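Long-range contacts in transcriptional regulator (Streptococcus dysgalactiae, PDB 5W4N), which acts as the receptor for SHP peptide pheromones in quorum sensing and, as a transcriptional regulator, probably binds DNA: residues N190-S195 and D202-L207; D132-V137 and F161-E166; Q14-S19 and L55-D60; Q176-K181 and R216-F221. The protein carries 1 engineered substitution. One frame throughout, in Å; residues are numbered along the deposited sequence.

Contact 1: residues N190-S195 and D202-L207; sequences NCLIIS and DHSHYL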
loop_
_atom_site.group_PDB
_atom_site.type_symbol
_atom_site.label_atom_id
_atom_site.label_comp_id
_atom_site.label_asym_id
_atom_site.label_seq_id
_atom_site.Cartn_x
_atom_site.Cartn_y
_atom_site.Cartn_z
ATOM N N ASN A 190 15.852 -6.792 7.904
ATOM C CA ASN A 190 16.832 -7.698 7.314
ATOM C C ASN A 190 18.253 -7.274 7.662
ATOM O O ASN A 190 19.102 -8.117 7.975
ATOM C CB ASN A 190 16.642 -7.761 5.798
ATOM C CG ASN A 190 17.564 -8.768 5.138
ATOM O OD1 ASN A 190 17.406 -9.977 5.309
ATOM N ND2 ASN A 190 18.531 -8.273 4.374
ATOM N N CYS A 191 18.531 -5.968 7.613
ATOM C CA CYS A 191 19.843 -5.479 8.023
ATOM C C CYS A 191 20.069 -5.681 9.515
ATOM O O CYS A 191 21.209 -5.888 9.946
ATOM C CB CYS A 191 19.993 -4.001 7.658
ATOM S SG CYS A 191 21.654 -3.334 7.910
ATOM N N LEU A 192 19.001 -5.624 10.314
ATOM C CA LEU A 192 19.128 -5.878 11.746
ATOM C C LEU A 192 19.579 -7.308 12.014
ATOM O O LEU A 192 20.442 -7.544 12.869
ATOM C CB LEU A 192 17.800 -5.588 12.445
ATOM C CG LEU A 192 17.672 -5.954 13.927
ATOM C CD1 LEU A 192 18.795 -5.335 14.747
ATOM C CD2 LEU A 192 16.315 -5.516 14.461
ATOM N N ILE A 193 19.010 -8.277 11.290
ATOM C CA ILE A 193 19.409 -9.673 11.456
ATOM C C ILE A 193 20.898 -9.839 11.177
ATOM O O ILE A 193 21.619 -10.510 11.926
ATOM C CB ILE A 193 18.569 -10.587 10.544
ATOM C CG1 ILE A 193 17.076 -10.388 10.808
ATOM C CG2 ILE A 193 18.959 -12.043 10.744
ATOM C CD1 ILE A 193 16.180 -11.178 9.878
ATOM N N ILE A 194 21.378 -9.229 10.092
ATOM C CA ILE A 194 22.788 -9.348 9.730
ATOM C C ILE A 194 23.669 -8.688 10.783
ATOM O O ILE A 194 24.734 -9.208 11.138
ATOM C CB ILE A 194 23.027 -8.752 8.332
ATOM C CG1 ILE A 194 22.145 -9.455 7.298
ATOM C CG2 ILE A 194 24.494 -8.853 7.950
ATOM C CD1 ILE A 194 22.212 -8.840 5.919
ATOM N N SER A 195 23.238 -7.534 11.302
ATOM C CA SER A 195 24.012 -6.846 12.331
ATOM C C SER A 195 24.154 -7.693 13.589
ATOM O O SER A 195 25.184 -7.627 14.271
ATOM C CB SER A 195 23.361 -5.506 12.671
ATOM O OG SER A 195 22.155 -5.691 13.393
ATOM N N ASP A 202 25.906 -2.096 18.158
ATOM C CA ASP A 202 25.636 -0.665 18.074
ATOM C C ASP A 202 24.807 -0.346 16.838
ATOM O O ASP A 202 23.874 0.463 16.897
ATOM C CB ASP A 202 26.946 0.120 18.069
ATOM C CG ASP A 202 27.611 0.146 19.430
ATOM O OD1 ASP A 202 26.916 0.445 20.424
ATOM O OD2 ASP A 202 28.825 -0.135 19.506
ATOM N N HIS A 203 25.131 -0.982 15.710
ATOM C CA HIS A 203 24.266 -0.901 14.539
ATOM C C HIS A 203 22.893 -1.486 14.838
ATOM O O HIS A 203 21.869 -0.951 14.395
ATOM C CB HIS A 203 24.906 -1.634 13.360
ATOM C CG HIS A 203 26.209 -1.047 12.913
ATOM N ND1 HIS A 203 26.930 -1.563 11.857
ATOM C CD2 HIS A 203 26.919 0.010 13.373
ATOM C CE1 HIS A 203 28.029 -0.849 11.688
ATOM N NE2 HIS A 203 28.046 0.110 12.595
ATOM N N SER A 204 22.854 -2.586 15.594
ATOM C CA SER A 204 21.585 -3.230 15.919
ATOM C C SER A 204 20.685 -2.298 16.720
ATOM O O SER A 204 19.512 -2.107 16.382
ATOM C CB SER A 204 21.840 -4.526 16.692
ATOM O OG SER A 204 22.662 -5.412 15.952
ATOM N N HIS A 205 21.223 -1.702 17.787
ATOM C CA HIS A 205 20.416 -0.826 18.631
ATOM C C HIS A 205 19.897 0.381 17.859
ATOM O O HIS A 205 18.797 0.871 18.140
ATOM C CB HIS A 205 21.227 -0.374 19.844
ATOM C CG HIS A 205 20.500 0.585 20.733
ATOM N ND1 HIS A 205 20.918 1.884 20.925
ATOM C CD2 HIS A 205 19.378 0.437 21.476
ATOM C CE1 HIS A 205 20.088 2.493 21.752
ATOM N NE2 HIS A 205 19.144 1.637 22.101
ATOM N N TYR A 206 20.669 0.874 16.888
ATOM C CA TYR A 206 20.192 1.965 16.046
ATOM C C TYR A 206 19.017 1.514 15.187
ATOM O O TYR A 206 17.989 2.198 15.110
ATOM C CB TYR A 206 21.333 2.487 15.169
ATOM C CG TYR A 206 20.919 3.562 14.185
ATOM C CD1 TYR A 206 20.426 3.232 12.927
ATOM C CD2 TYR A 206 21.030 4.907 14.510
ATOM C CE1 TYR A 206 20.045 4.209 12.031
ATOM C CE2 TYR A 206 20.656 5.891 13.616
ATOM C CZ TYR A 206 20.165 5.537 12.377
ATOM O OH TYR A 206 19.792 6.512 11.482
ATOM N N LEU A 207 19.155 0.361 14.528
ATOM C CA LEU A 207 18.089 -0.134 13.664
ATOM C C LEU A 207 16.833 -0.450 14.466
ATOM O O LEU A 207 15.713 -0.213 13.997
ATOM C CB LEU A 207 18.569 -1.368 12.903
ATOM C CG LEU A 207 19.705 -1.104 11.915
ATOM C CD1 LEU A 207 20.343 -2.404 11.449
ATOM C CD2 LEU A 207 19.198 -0.293 10.732
#

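Contact 2: residues D132-V137 and F161-E166; sequences DYLFSV and FLLTKE. With DMS (dimethyl sulfoxide), chain D.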
loop_
_atom_site.group_PDB
_atom_site.type_symbol
_atom_site.label_atom_id
_atom_site.label_comp_id
_atom_site.label_asym_id
_atom_site.label_seq_id
_atom_site.Cartn_x
_atom_site.Cartn_y
_atom_site.Cartn_z
ATOM N N ASP A 132 27.135 3.949 -5.484
ATOM C CA ASP A 132 27.290 5.370 -5.786
ATOM C C ASP A 132 25.935 6.017 -6.027
ATOM O O ASP A 132 25.616 7.068 -5.462
ATOM C CB ASP A 132 28.160 5.563 -7.027
ATOM C CG ASP A 132 29.640 5.474 -6.738
ATOM O OD1 ASP A 132 30.425 5.801 -7.647
ATOM O OD2 ASP A 132 30.017 5.076 -5.617
ATOM N N TYR A 133 25.130 5.396 -6.892
ATOM C CA TYR A 133 23.811 5.919 -7.222
ATOM C C TYR A 133 22.931 5.998 -5.983
ATOM O O TYR A 133 22.330 7.041 -5.700
ATOM C CB TYR A 133 23.173 5.036 -8.298
ATOM C CG TYR A 133 21.712 5.314 -8.549
ATOM C CD1 TYR A 133 21.317 6.411 -9.298
ATOM C CD2 TYR A 133 20.728 4.470 -8.051
ATOM C CE1 TYR A 133 19.985 6.667 -9.539
ATOM C CE2 TYR A 133 19.392 4.715 -8.287
ATOM C CZ TYR A 133 19.026 5.817 -9.030
ATOM O OH TYR A 133 17.696 6.072 -9.271
ATOM N N LEU A 134 22.853 4.904 -5.222
ATOM C CA LEU A 134 21.978 4.875 -4.055
ATOM C C LEU A 134 22.449 5.825 -2.961
ATOM O O LEU A 134 21.622 6.376 -2.225
ATOM C CB LEU A 134 21.874 3.450 -3.515
ATOM C CG LEU A 134 21.321 2.409 -4.492
ATOM C CD1 LEU A 134 21.586 0.994 -3.988
ATOM C CD2 LEU A 134 19.834 2.638 -4.729
ATOM N N PHE A 135 23.763 6.034 -2.839
ATOM C CA PHE A 135 24.287 6.986 -1.865
ATOM C C PHE A 135 23.968 8.430 -2.229
ATOM O O PHE A 135 24.030 9.303 -1.357
ATOM C CB PHE A 135 25.804 6.835 -1.739
ATOM C CG PHE A 135 26.249 5.970 -0.589
ATOM C CD1 PHE A 135 25.743 6.163 0.685
ATOM C CD2 PHE A 135 27.196 4.975 -0.785
ATOM C CE1 PHE A 135 26.161 5.371 1.741
ATOM C CE2 PHE A 135 27.618 4.181 0.266
ATOM C CZ PHE A 135 27.101 4.380 1.530
ATOM N N SER A 136 23.631 8.704 -3.488
ATOM C CA SER A 136 23.583 10.067 -3.998
ATOM C C SER A 136 22.187 10.550 -4.360
ATOM O O SER A 136 22.035 11.719 -4.736
ATOM C CB SER A 136 24.499 10.193 -5.224
ATOM O OG SER A 136 25.833 9.834 -4.906
ATOM N N VAL A 137 21.162 9.700 -4.259
ATOM C CA VAL A 137 19.828 10.102 -4.687
ATOM C C VAL A 137 19.252 11.133 -3.722
ATOM O O VAL A 137 19.637 11.213 -2.547
ATOM C CB VAL A 137 18.896 8.882 -4.808
ATOM C CG1 VAL A 137 19.267 8.042 -6.026
ATOM C CG2 VAL A 137 18.931 8.048 -3.534
ATOM N N PHE A 161 24.753 -1.286 5.756
ATOM C CA PHE A 161 24.222 -0.577 6.916
ATOM C C PHE A 161 24.143 0.922 6.655
ATOM O O PHE A 161 23.135 1.567 6.968
ATOM C CB PHE A 161 25.080 -0.853 8.150
ATOM C CG PHE A 161 24.692 -0.030 9.344
ATOM C CD1 PHE A 161 23.539 -0.320 10.056
ATOM C CD2 PHE A 161 25.468 1.045 9.745
ATOM C CE1 PHE A 161 23.172 0.441 11.151
ATOM C CE2 PHE A 161 25.107 1.809 10.840
ATOM C CZ PHE A 161 23.957 1.505 11.544
ATOM N N LEU A 162 25.208 1.498 6.089
ATOM C CA LEU A 162 25.215 2.933 5.819
ATOM C C LEU A 162 24.151 3.306 4.794
ATOM O O LEU A 162 23.499 4.351 4.916
ATOM C CB LEU A 162 26.601 3.369 5.344
ATOM C CG LEU A 162 27.711 3.300 6.396
ATOM C CD1 LEU A 162 29.064 3.627 5.778
ATOM C CD2 LEU A 162 27.410 4.229 7.563
ATOM N N LEU A 163 23.963 2.465 3.774
ATOM C CA LEU A 163 22.875 2.686 2.827
ATOM C C LEU A 163 21.520 2.574 3.513
ATOM O O LEU A 163 20.602 3.352 3.224
ATOM C CB LEU A 163 22.971 1.686 1.674
ATOM C CG LEU A 163 24.037 1.953 0.611
ATOM C CD1 LEU A 163 24.066 0.824 -0.407
ATOM C CD2 LEU A 163 23.783 3.291 -0.070
ATOM N N THR A 164 21.378 1.608 4.425
ATOM C CA THR A 164 20.119 1.436 5.143
ATOM C C THR A 164 19.800 2.658 5.994
ATOM O O THR A 164 18.642 3.089 6.064
ATOM C CB THR A 164 20.182 0.176 6.010
ATOM O OG1 THR A 164 20.368 -0.971 5.171
ATOM C CG2 THR A 164 18.898 0.003 6.812
ATOM N N LYS A 165 20.816 3.230 6.648
ATOM C CA LYS A 165 20.624 4.466 7.400
ATOM C C LYS A 165 20.055 5.565 6.510
ATOM O O LYS A 165 19.091 6.246 6.878
ATOM C CB LYS A 165 21.950 4.917 8.013
ATOM C CG LYS A 165 22.224 4.374 9.403
ATOM C CD LYS A 165 23.447 5.040 10.022
ATOM C CE LYS A 165 23.111 6.415 10.579
ATOM N NZ LYS A 165 24.200 6.945 11.447
ATOM N N GLU A 166 20.647 5.755 5.331
ATOM C CA GLU A 166 20.189 6.807 4.431
ATOM C C GLU A 166 18.789 6.517 3.908
ATOM O O GLU A 166 17.971 7.437 3.771
ATOM C CB GLU A 166 21.177 6.969 3.274
ATOM C CG GLU A 166 22.600 7.270 3.717
ATOM C CD GLU A 166 23.417 7.934 2.628
ATOM O OE1 GLU A 166 24.468 8.528 2.947
ATOM O OE2 GLU A 166 23.009 7.861 1.452
HETATM S S DMS D . 25.844 4.605 14.122
HETATM O O DMS D . 24.661 5.153 13.392
HETATM C C1 DMS D . 25.383 3.061 14.955
HETATM C C2 DMS D . 27.054 3.971 12.928
HETATM O O HOH W 1 21.047 7.912 -0.234
#

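Contact 3: residues Q14-S19 and L55-D60; sequences QGKQVS and LNITID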
loop_
_atom_site.group_PDB
_atom_site.type_symbol
_atom_site.label_atom_id
_atom_site.label_comp_id
_atom_site.label_asym_id
_atom_site.label_seq_id
_atom_site.Cartn_x
_atom_site.Cartn_y
_atom_site.Cartn_z
ATOM N N GLN A 14 -15.890 7.197 -16.415
ATOM C CA GLN A 14 -17.096 6.399 -16.619
ATOM C C GLN A 14 -17.432 5.581 -15.381
ATOM O O GLN A 14 -18.596 5.513 -14.968
ATOM C CB GLN A 14 -16.921 5.474 -17.824
ATOM C CG GLN A 14 -16.980 6.161 -19.173
ATOM C CD GLN A 14 -16.534 5.247 -20.295
ATOM O OE1 GLN A 14 -15.930 4.201 -20.054
ATOM N NE2 GLN A 14 -16.832 5.636 -21.530
ATOM N N GLY A 15 -16.425 4.945 -14.780
ATOM C CA GLY A 15 -16.667 4.137 -13.598
ATOM C C GLY A 15 -17.185 4.940 -12.424
ATOM O O GLY A 15 -17.934 4.420 -11.593
ATOM N N LYS A 16 -16.799 6.210 -12.337
ATOM C CA LYS A 16 -17.287 7.099 -11.292
ATOM C C LYS A 16 -18.596 7.782 -11.668
ATOM O O LYS A 16 -19.122 8.560 -10.865
ATOM C CB LYS A 16 -16.222 8.149 -10.961
ATOM C CG LYS A 16 -15.046 7.601 -10.162
ATOM C CD LYS A 16 -15.395 7.487 -8.689
ATOM C CE LYS A 16 -14.174 7.155 -7.841
ATOM N NZ LYS A 16 -13.795 5.715 -7.909
ATOM N N GLN A 17 -19.130 7.505 -12.863
ATOM C CA GLN A 17 -20.420 8.035 -13.311
ATOM C C GLN A 17 -20.442 9.563 -13.277
ATOM O O GLN A 17 -21.409 10.181 -12.825
ATOM C CB GLN A 17 -21.573 7.454 -12.487
ATOM C CG GLN A 17 -21.392 5.988 -12.117
ATOM C CD GLN A 17 -22.664 5.358 -11.590
ATOM O OE1 GLN A 17 -22.668 4.731 -10.531
ATOM N NE2 GLN A 17 -23.752 5.517 -12.332
ATOM N N VAL A 18 -19.370 10.178 -13.768
ATOM C CA VAL A 18 -19.210 11.627 -13.768
ATOM C C VAL A 18 -19.279 12.127 -15.204
ATOM O O VAL A 18 -18.721 11.507 -16.116
ATOM C CB VAL A 18 -17.882 12.033 -13.098
ATOM C CG1 VAL A 18 -17.707 13.540 -13.117
ATOM C CG2 VAL A 18 -17.827 11.508 -11.673
ATOM N N SER A 19 -19.974 13.243 -15.405
ATOM C CA SER A 19 -20.050 13.882 -16.709
ATOM C C SER A 19 -18.878 14.841 -16.901
ATOM O O SER A 19 -18.234 15.272 -15.942
ATOM C CB SER A 19 -21.375 14.629 -16.870
ATOM O OG SER A 19 -21.496 15.662 -15.908
ATOM N N LEU A 55 -12.287 13.439 -9.651
ATOM C CA LEU A 55 -12.929 12.137 -9.759
ATOM C C LEU A 55 -12.823 11.319 -8.480
ATOM O O LEU A 55 -13.388 10.222 -8.426
ATOM C CB LEU A 55 -12.321 11.352 -10.923
ATOM C CG LEU A 55 -12.655 11.830 -12.336
ATOM C CD1 LEU A 55 -11.834 11.067 -13.362
ATOM C CD2 LEU A 55 -14.144 11.675 -12.615
ATOM N N ASN A 56 -12.120 11.824 -7.462
ATOM C CA ASN A 56 -11.888 11.095 -6.212
ATOM C C ASN A 56 -11.172 9.772 -6.471
ATOM O O ASN A 56 -11.498 8.737 -5.885
ATOM C CB ASN A 56 -13.193 10.876 -5.443
ATOM C CG ASN A 56 -13.844 12.178 -5.025
ATOM O OD1 ASN A 56 -13.292 12.928 -4.220
ATOM N ND2 ASN A 56 -15.019 12.457 -5.575
ATOM N N ILE A 57 -10.188 9.809 -7.362
ATOM C CA ILE A 57 -9.336 8.667 -7.668
ATOM C C ILE A 57 -7.950 8.971 -7.119
ATOM O O ILE A 57 -7.329 9.970 -7.506
ATOM C CB ILE A 57 -9.287 8.394 -9.179
ATOM C CG1 ILE A 57 -10.630 7.842 -9.655
ATOM C CG2 ILE A 57 -8.146 7.445 -9.517
ATOM C CD1 ILE A 57 -10.846 7.991 -11.130
ATOM N N THR A 58 -7.469 8.126 -6.212
ATOM C CA THR A 58 -6.146 8.339 -5.645
ATOM C C THR A 58 -5.073 8.112 -6.703
ATOM O O THR A 58 -5.264 7.365 -7.668
ATOM C CB THR A 58 -5.907 7.413 -4.450
ATOM O OG1 THR A 58 -5.730 6.066 -4.905
ATOM C CG2 THR A 58 -7.081 7.467 -3.487
ATOM N N ILE A 59 -3.932 8.781 -6.520
ATOM C CA ILE A 59 -2.816 8.596 -7.443
ATOM C C ILE A 59 -2.328 7.158 -7.399
ATOM O O ILE A 59 -1.848 6.621 -8.406
ATOM C CB ILE A 59 -1.687 9.594 -7.122
ATOM C CG1 ILE A 59 -2.261 11.000 -6.940
ATOM C CG2 ILE A 59 -0.645 9.594 -8.227
ATOM C CD1 ILE A 59 -2.932 11.545 -8.182
ATOM N N ASP A 60 -2.450 6.506 -6.240
ATOM C CA ASP A 60 -2.133 5.086 -6.140
ATOM C C ASP A 60 -3.047 4.256 -7.035
ATOM O O ASP A 60 -2.597 3.303 -7.682
ATOM C CB ASP A 60 -2.247 4.632 -4.684
ATOM C CG ASP A 60 -1.885 3.172 -4.496
ATOM O OD1 ASP A 60 -0.711 2.817 -4.727
ATOM O OD2 ASP A 60 -2.773 2.382 -4.112
HETATM O O HOH W 2 -11.495 6.039 -5.686
#

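Contact 4: residues Q176-K181 and R216-F221; sequences QNKTNK and RDELNF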
loop_
_atom_site.group_PDB
_atom_site.type_symbol
_atom_site.label_atom_id
_atom_site.label_comp_id
_atom_site.label_asym_id
_atom_site.label_seq_id
_atom_site.Cartn_x
_atom_site.Cartn_y
_atom_site.Cartn_z
ATOM N N GLN A 176 -1.261 7.776 1.983
ATOM C CA GLN A 176 -2.352 6.965 1.458
ATOM C C GLN A 176 -1.913 5.541 1.142
ATOM O O GLN A 176 -2.707 4.607 1.304
ATOM C CB GLN A 176 -2.943 7.625 0.209
ATOM C CG GLN A 176 -4.249 6.997 -0.273
ATOM C CD GLN A 176 -4.018 5.825 -1.207
ATOM O OE1 GLN A 176 -2.932 5.673 -1.766
ATOM N NE2 GLN A 176 -5.035 4.985 -1.374
ATOM N N ASN A 177 -0.664 5.347 0.716
ATOM C CA ASN A 177 -0.202 4.063 0.193
ATOM C C ASN A 177 0.571 3.246 1.226
ATOM O O ASN A 177 0.169 2.127 1.560
ATOM C CB ASN A 177 0.656 4.304 -1.057
ATOM C CG ASN A 177 0.937 3.035 -1.827
ATOM O OD1 ASN A 177 0.343 1.989 -1.564
ATOM N ND2 ASN A 177 1.841 3.120 -2.796
ATOM N N LYS A 178 1.686 3.783 1.722
ATOM C CA LYS A 178 2.585 3.158 2.695
ATOM C C LYS A 178 3.326 1.946 2.140
ATOM O O LYS A 178 3.890 1.165 2.919
ATOM C CB LYS A 178 1.854 2.754 3.984
ATOM C CG LYS A 178 0.892 3.808 4.517
ATOM C CD LYS A 178 1.257 4.255 5.922
ATOM C CE LYS A 178 0.053 4.855 6.628
ATOM N NZ LYS A 178 0.417 5.468 7.933
ATOM N N THR A 179 3.354 1.763 0.817
ATOM C CA THR A 179 4.097 0.647 0.238
ATOM C C THR A 179 5.596 0.806 0.470
ATOM O O THR A 179 6.277 -0.138 0.891
ATOM C CB THR A 179 3.798 0.536 -1.258
ATOM O OG1 THR A 179 2.400 0.293 -1.452
ATOM C CG2 THR A 179 4.597 -0.602 -1.875
ATOM N N ASN A 180 6.129 1.999 0.195
ATOM C CA ASN A 180 7.557 2.240 0.383
ATOM C C ASN A 180 7.951 2.097 1.847
ATOM O O ASN A 180 8.966 1.473 2.172
ATOM C CB ASN A 180 7.927 3.628 -0.143
ATOM C CG ASN A 180 7.954 3.687 -1.657
ATOM O OD1 ASN A 180 7.933 2.657 -2.329
ATOM N ND2 ASN A 180 8.009 4.897 -2.203
ATOM N N LYS A 181 7.150 2.675 2.748
ATOM C CA LYS A 181 7.448 2.587 4.176
ATOM C C LYS A 181 7.495 1.138 4.645
ATOM O O LYS A 181 8.352 0.766 5.457
ATOM C CB LYS A 181 6.408 3.376 4.973
ATOM C CG LYS A 181 6.666 3.416 6.470
ATOM C CD LYS A 181 5.574 4.189 7.194
ATOM C CE LYS A 181 5.916 4.380 8.664
ATOM N NZ LYS A 181 4.839 5.104 9.394
ATOM N N ARG A 216 5.333 2.347 14.437
ATOM C CA ARG A 216 4.401 3.138 15.226
ATOM C C ARG A 216 3.264 3.656 14.353
ATOM O O ARG A 216 3.479 4.083 13.215
ATOM C CB ARG A 216 5.137 4.305 15.884
ATOM C CG ARG A 216 4.424 4.928 17.070
ATOM C CD ARG A 216 5.388 5.801 17.856
ATOM N NE ARG A 216 6.606 5.072 18.198
ATOM C CZ ARG A 216 7.709 5.635 18.678
ATOM N NH1 ARG A 216 7.759 6.945 18.871
ATOM N NH2 ARG A 216 8.766 4.886 18.961
ATOM N N ASP A 217 2.047 3.609 14.897
ATOM C CA ASP A 217 0.840 4.080 14.211
ATOM C C ASP A 217 0.594 3.331 12.903
ATOM O O ASP A 217 -0.016 3.865 11.975
ATOM C CB ASP A 217 0.895 5.591 13.956
ATOM C CG ASP A 217 0.963 6.395 15.238
ATOM O OD1 ASP A 217 0.311 5.998 16.227
ATOM O OD2 ASP A 217 1.668 7.426 15.258
ATOM N N GLU A 218 1.067 2.089 12.820
ATOM C CA GLU A 218 0.832 1.237 11.666
ATOM C C GLU A 218 0.297 -0.108 12.132
ATOM O O GLU A 218 0.396 -0.468 13.307
ATOM C CB GLU A 218 2.109 1.019 10.838
ATOM C CG GLU A 218 2.810 2.291 10.392
ATOM C CD GLU A 218 2.078 3.008 9.273
ATOM O OE1 GLU A 218 1.150 2.414 8.684
ATOM O OE2 GLU A 218 2.440 4.166 8.981
ATOM N N LEU A 219 -0.283 -0.849 11.190
ATOM C CA LEU A 219 -0.660 -2.231 11.450
ATOM C C LEU A 219 0.568 -3.113 11.270
ATOM O O LEU A 219 1.341 -3.299 12.215
ATOM C CB LEU A 219 -1.803 -2.664 10.531
ATOM C CG LEU A 219 -3.159 -2.049 10.882
ATOM C CD1 LEU A 219 -4.190 -2.322 9.798
ATOM C CD2 LEU A 219 -3.645 -2.558 12.234
ATOM N N ASN A 220 0.763 -3.638 10.061
ATOM C CA ASN A 220 1.974 -4.369 9.687
ATOM C C ASN A 220 2.299 -5.465 10.702
ATOM O O ASN A 220 3.381 -5.510 11.289
ATOM C CB ASN A 220 3.155 -3.410 9.523
ATOM C CG ASN A 220 3.150 -2.701 8.184
ATOM O OD1 ASN A 220 2.623 -3.214 7.197
ATOM N ND2 ASN A 220 3.746 -1.515 8.140
ATOM N N PHE A 221 1.327 -6.357 10.904
ATOM C CA PHE A 221 1.497 -7.407 11.903
ATOM C C PHE A 221 2.580 -8.400 11.500
ATOM O O PHE A 221 3.224 -8.995 12.372
ATOM C CB PHE A 221 0.172 -8.132 12.139
ATOM C CG PHE A 221 -0.721 -7.463 13.145
ATOM C CD1 PHE A 221 -0.651 -6.097 13.358
ATOM C CD2 PHE A 221 -1.630 -8.206 13.879
ATOM C CE1 PHE A 221 -1.475 -5.484 14.285
ATOM C CE2 PHE A 221 -2.456 -7.599 14.806
ATOM C CZ PHE A 221 -2.377 -6.236 15.010
#

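Contact 1: residues N190-S195 and D202-L207
With chi1 at 72° for Ser195 and -58° for Ser204, each serine turns its hydroxyl into the interface between helices 190-195 and 202-207, where the two meet head on, OG to OG at 2.6 Å. The Ser195 hydroxyl donates back into its own helix, its OG lying 2.6 Å from Leu192 O. Ser204 OG is also hydrogen-bonded to Tyr200 O, so its proton has two acceptors within reach. Beside this polar pair, the methyl CD1 of Leu207 rests against the opposing backbone, 3.7 Å from Leu192 N, and lies 3.9 Å from Cys191 SG. In return, Leu192 reaches across with CD1, which sits 3.7 Å from Ser204 CA, while its side chain also packs on Phe227 and Val230 of helix 221-236. The two segments run nearly antiparallel (155°) with axes 8.7 Å apart, forming an alpha-helical hairpin in the C-terminal repeat domain, which belongs to the TPR clan. Leu192 CA and Ser204 CA approach to 5.5 Å, which the small Ser204 probably helps to allow. In this otherwise apolar seam one buried hydroxyl, that of Ser195, gives its proton to Leu192 O, while the proton of Ser204 is left to Ser195 OG or Tyr200 O.

Contact 2: residues D132-V137 and F161-E166
The ring of Phe135 lies as a flat lid on helix 161-166, in a helix-on-helix packing of the all-helical repeat domain (TPR clan). Segments 132-136 and 161-166 run in broadly the same direction, 33° apart, with axes 10.1 Å from each other; helix 142-151 comes between them in sequence, and its Leu148 also packs on Leu163. The main bump is the methyl CD2 of Leu163. It stands under the middle of the ring, 3.5 Å from the centroid of Phe135 and only 9° off the ring normal, a CH-pi contact. The same methyl fills the corner next to the backbone of helix 132-136, with Leu163 CD2 at 3.9 Å from Leu134 CB. Phe135 reaches this seat with chi1 at -97°, off the usual staggered positions. Its rim is bordered at two points: Leu162 CB near the plane at CZ, and the Glu166 carboxylate beside CD1, turned almost perpendicular to the ring. On the far side of helix 161-166, Lys165 NZ donates to the oxygen of a dimethyl sulfoxide, probably from the crystallisation liquor, and a methyl of that molecule touches the Phe161 edge. Beside the Phe135-Glu166 contact, a water lies 2.6 Å from both Leu134 O and Glu166 OE2 and could link them, though its protons have other acceptors within reach.

Contact 3: residues Q14-S19 and L55-D60
Lys16 lays its aliphatic chain along the carbonyl of Leu55, and CG, CD and CE all pass close to that oxygen; Lys16 CE is the nearest, 3.2 Å from Leu55 O. A bend at chi2 (-80°) lays CD and CE over the turn at 55-57, with Lys16 CE 4.0 Å from Ile57 CG1, and a second bend at chi4 (-78°) turns NZ aside toward a water. The ammonium at its end is shared. That water stands 3.2 Å from Lys16 NZ and donates to Asn56 O at 2.7 Å, while the salt-bridge partner is Glu144 of the second subunit, whose Tyr133 hydroxyl is hydrogen-bonded to the same nitrogen. Nearer Val18 the packing is apolar: Leu55 CD2 is wedged against the branched end of Val18, 3.8 Å from Val18 CB, and Leu23 adjoins both residues. Each segment turns where a helix stops, and both Gln17 and Asn56 take positive phi in Schellman motifs that end helix 3-15 and helix 45-54. Thr58 then caps helix 59-67, its OG1 accepting from the backbone N of Glu61. Two helix ends thus lie side by side, packed through a lysine chain and a small apolar cluster, within the helix-turn-helix domain of the XRE type.

Contact 4: residues Q176-K181 and R216-F221
Glu218 OE2 accepts from two lysines at once, Lys178 NZ and Lys181 NZ, each at 2.6 Å. The two ammonium groups come to different sides of this oxygen: Lys178 takes the syn side, 25° out of the carboxylate plane, and Lys181 the anti side, 21° out of it. Lys181 spans the gap with a fully extended chain, all four torsions near 180°, whereas Lys178 and Glu218 are both bent at chi2. The second carboxylate oxygen stays beside the first lysine, with Glu218 OE1 3.2 Å from Lys178 NZ. Lys178 has a further salt bridge to Glu175, so its charge is balanced by two carboxylates, and positive charge on both sides would probably favour the ionised form of Glu218. The backbone oxygen of Glu218 is served as well, by Lys224 NZ. At the start of helix 179-197, Thr179 OG1 donates to Asn177 OD1 at 2.7 Å, approaching from above the amide plane, and Asn180 ND2 is held by Ala172 O and by Glu61 of the second subunit. On the surface of the C-terminal repeat domain, a branched salt-bridge network therefore joins the N-cap residue and first turn of helix 179-197 to the loop between helices 201-215 and 221-236.

Overall arrangement
Contacts 1 and 2 adjoin, their centres about 16 Å apart: Cys191 SG lies 3.8 Å from Thr164 OG1, the rings of His203 and Phe161 stack, and Tyr206 makes a cation-pi contact with Lys165 close to the bound dimethyl sulfoxide. Contact 4 lies at the other end of helix 179-197 from contact 1, centres about 20 Å apart. Contact 3, in the helix-turn-helix domain, is about 43 Å from contact 1 between centres but meets contact 4 directly, with Asp60 OD1 3.2 Å from Asn177 ND2. Contacts 2 and 3, with centres about 38 Å apart within one chain, come together between subunits, where Ser136 packs on Gln17 of the second subunit.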